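PDB 1QSD: protein (beta-tubulin binding post-chaperonin cofactor) from Saccharomyces cerevisiae, which binds beta-tubulin as a post-chaperonin cofactor and takes part in an early step of the tubulin folding pathway. Local coordinates for residues L76-L80 with A92-I96. Sequence-based numbering, arbitrary orientation.
Sequences LEQFL and ARSAI
Ile96 reaches across from helix 90-104 and packs among Leu76, Glu77 and Leu80, one turn of helix 45-81. With CG1 anti to the carbonyl carbon (chi1 -67°) and the chain extended to its end, Ile96 meets Leu80 tip to tip, CD1 to CD1 at 3.5 Å. Leu76 comes at an angle from the buried side, its CD2 lying 4.0 Å from Ile96 CG1. Ala92, a turn earlier, continues this apolar patch: its CB packs 4.0 Å from Leu80 CD1 and, more loosely, 4.3 Å from Leu76 CD1. The methyl of Ala95 adds one longer contact, its CB 4.4 Å from Leu76 CD2.

The Glu77 side is more open. Here the aliphatic part of the acid lies against the isoleucine, CG to Ile96 CD1 being 3.7 Å, while the carboxylate continues past the CG2 branch and has a weak, long ion pair with Lys73. An alanine in place of Ile96 would probably open a gap between Leu76 and Leu80 and deprive the CG methylene of Glu77 of its apolar partner.

No hydrogen bond joins the two segments, whose axes run roughly antiparallel at 147° and approach to 10.7 Å. Packing thus holds the short C-terminal helix against the end of helix 45-81, and both rest on helix 5-39, through Leu76 on Leu13 and Ala95 on Lys14, within the three-helix chain.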
ATOM      1  N   LEU A  76      14.838  -5.544 -17.714  1.00 11.68           N
ATOM      2  CA  LEU A  76      14.149  -6.044 -18.892  1.00 14.73           C
ATOM      3  C   LEU A  76      14.788  -5.494 -20.176  1.00 17.10           C
ATOM      4  O   LEU A  76      14.990  -6.233 -21.139  1.00 19.49           O
ATOM      5  CB  LEU A  76      12.646  -5.727 -18.802  1.00 11.52           C
ATOM      6  CG  LEU A  76      11.676  -6.214 -19.891  1.00 12.43           C
ATOM      7  CD1 LEU A  76      11.930  -7.675 -20.228  1.00 14.02           C
ATOM      8  CD2 LEU A  76      10.224  -5.991 -19.456  1.00  8.00           C
ATOM      9  N   GLU A  77      15.112  -4.203 -20.183  1.00 20.27           N
ATOM     10  CA  GLU A  77      15.747  -3.566 -21.331  1.00 21.89           C
ATOM     11  C   GLU A  77      17.094  -4.236 -21.613  1.00 22.95           C
ATOM     12  O   GLU A  77      17.412  -4.534 -22.756  1.00 22.64           O
ATOM     13  CB  GLU A  77      15.973  -2.075 -21.063  1.00 24.81           C
ATOM     14  CG  GLU A  77      14.693  -1.241 -20.904  1.00 32.11           C
ATOM     15  CD  GLU A  77      14.959   0.267 -20.711  1.00 34.71           C
ATOM     16  OE1 GLU A  77      15.555   0.654 -19.675  1.00 37.55           O
ATOM     17  OE2 GLU A  77      14.562   1.065 -21.589  1.00 34.58           O
ATOM     18  N   GLN A  78      17.893  -4.459 -20.581  1.00 21.61           N
ATOM     19  CA  GLN A  78      19.188  -5.108 -20.774  1.00 24.56           C
ATOM     20  C   GLN A  78      19.053  -6.552 -21.299  1.00 22.93           C
ATOM     21  O   GLN A  78      19.793  -6.982 -22.188  1.00 22.93           O
ATOM     22  CB  GLN A  78      19.994  -5.080 -19.472  1.00 27.08           C
ATOM     23  CG  GLN A  78      21.488  -5.357 -19.661  1.00 40.35           C
ATOM     24  CD  GLN A  78      22.294  -4.223 -20.382  1.00 47.66           C
ATOM     25  OE1 GLN A  78      23.536  -4.214 -20.333  1.00 51.28           O
ATOM     26  NE2 GLN A  78      21.600  -3.274 -21.020  1.00 49.30           N
ATOM     27  N   PHE A  79      18.073  -7.282 -20.779  1.00 21.30           N
ATOM     28  CA  PHE A  79      17.839  -8.658 -21.203  1.00 17.91           C
ATOM     29  C   PHE A  79      17.519  -8.687 -22.709  1.00 17.36           C
ATOM     30  O   PHE A  79      18.069  -9.490 -23.444  1.00 16.82           O
ATOM     31  CB  PHE A  79      16.687  -9.240 -20.375  1.00 16.09           C
ATOM     32  CG  PHE A  79      16.280 -10.639 -20.772  1.00 14.18           C
ATOM     33  CD1 PHE A  79      16.966 -11.749 -20.281  1.00 12.09           C
ATOM     34  CD2 PHE A  79      15.189 -10.849 -21.617  1.00 15.73           C
ATOM     35  CE1 PHE A  79      16.564 -13.054 -20.626  1.00 12.22           C
ATOM     36  CE2 PHE A  79      14.783 -12.162 -21.969  1.00 16.50           C
ATOM     37  CZ  PHE A  79      15.468 -13.251 -21.471  1.00  8.39           C
ATOM     38  N   LEU A  80      16.690  -7.753 -23.164  1.00 18.47           N
ATOM     39  CA  LEU A  80      16.294  -7.685 -24.554  1.00 19.38           C
ATOM     40  C   LEU A  80      17.419  -7.367 -25.534  1.00 21.55           C
ATOM     41  O   LEU A  80      17.376  -7.819 -26.669  1.00 25.49           O
ATOM     42  CB  LEU A  80      15.143  -6.695 -24.731  1.00 19.53           C
ATOM     43  CG  LEU A  80      13.774  -7.121 -24.202  1.00 21.86           C
ATOM     44  CD1 LEU A  80      12.801  -5.933 -24.272  1.00 19.69           C
ATOM     45  CD2 LEU A  80      13.251  -8.319 -25.018  1.00 19.56           C
ATOM     46  N   ALA A  92       6.859  -7.276 -24.066  1.00 22.12           N
ATOM     47  CA  ALA A  92       7.990  -6.759 -23.284  1.00 21.07           C
ATOM     48  C   ALA A  92       8.218  -5.277 -23.598  1.00 20.62           C
ATOM     49  O   ALA A  92       8.336  -4.457 -22.697  1.00 18.27           O
ATOM     50  CB  ALA A  92       9.256  -7.571 -23.578  1.00 20.49           C
ATOM     51  N   ARG A  93       8.281  -4.950 -24.889  1.00 22.57           N
ATOM     52  CA  ARG A  93       8.449  -3.561 -25.341  1.00 22.73           C
ATOM     53  C   ARG A  93       7.307  -2.682 -24.819  1.00 19.16           C
ATOM     54  O   ARG A  93       7.532  -1.565 -24.380  1.00 18.04           O
ATOM     55  CB  ARG A  93       8.457  -3.502 -26.875  1.00 25.12           C
ATOM     56  CG  ARG A  93       9.845  -3.595 -27.512  1.00 28.79           C
ATOM     57  CD  ARG A  93       9.802  -3.219 -29.013  1.00 29.77           C
ATOM     58  NE  ARG A  93       9.676  -4.402 -29.862  1.00 31.16           N
ATOM     59  CZ  ARG A  93       8.558  -4.788 -30.472  1.00 30.93           C
ATOM     60  NH1 ARG A  93       7.433  -4.078 -30.352  1.00 32.42           N
ATOM     61  NH2 ARG A  93       8.559  -5.927 -31.160  1.00 29.51           N
ATOM     62  N   SER A  94       6.095  -3.226 -24.840  1.00 17.66           N
ATOM     63  CA  SER A  94       4.911  -2.535 -24.380  1.00 20.52           C
ATOM     64  C   SER A  94       5.015  -2.296 -22.877  1.00 22.36           C
ATOM     65  O   SER A  94       4.660  -1.218 -22.387  1.00 26.65           O
ATOM     66  CB  SER A  94       3.676  -3.380 -24.697  1.00 22.35           C
ATOM     67  OG  SER A  94       2.490  -2.626 -24.585  1.00 30.05           O
ATOM     68  N   ALA A  95       5.515  -3.285 -22.142  1.00 20.61           N
ATOM     69  CA  ALA A  95       5.660  -3.148 -20.705  1.00 17.42           C
ATOM     70  C   ALA A  95       6.655  -2.037 -20.415  1.00 17.43           C
ATOM     71  O   ALA A  95       6.415  -1.214 -19.530  1.00 17.57           O
ATOM     72  CB  ALA A  95       6.149  -4.457 -20.101  1.00 20.22           C
ATOM     73  N   ILE A  96       7.762  -2.017 -21.169  1.00 17.57           N
ATOM     74  CA  ILE A  96       8.849  -1.008 -21.008  1.00 17.96           C
ATOM     75  C   ILE A  96       8.379   0.430 -21.241  1.00 18.03           C
ATOM     76  O   ILE A  96       8.761   1.347 -20.513  1.00 19.65           O
ATOM     77  CB  ILE A  96      10.044  -1.296 -21.957  1.00 15.24           C
ATOM     78  CG1 ILE A  96      10.734  -2.594 -21.531  1.00 15.14           C
ATOM     79  CG2 ILE A  96      11.044  -0.113 -21.938  1.00 15.34           C
ATOM     80  CD1 ILE A  96      11.855  -3.051 -22.437  1.00 13.32           C
TER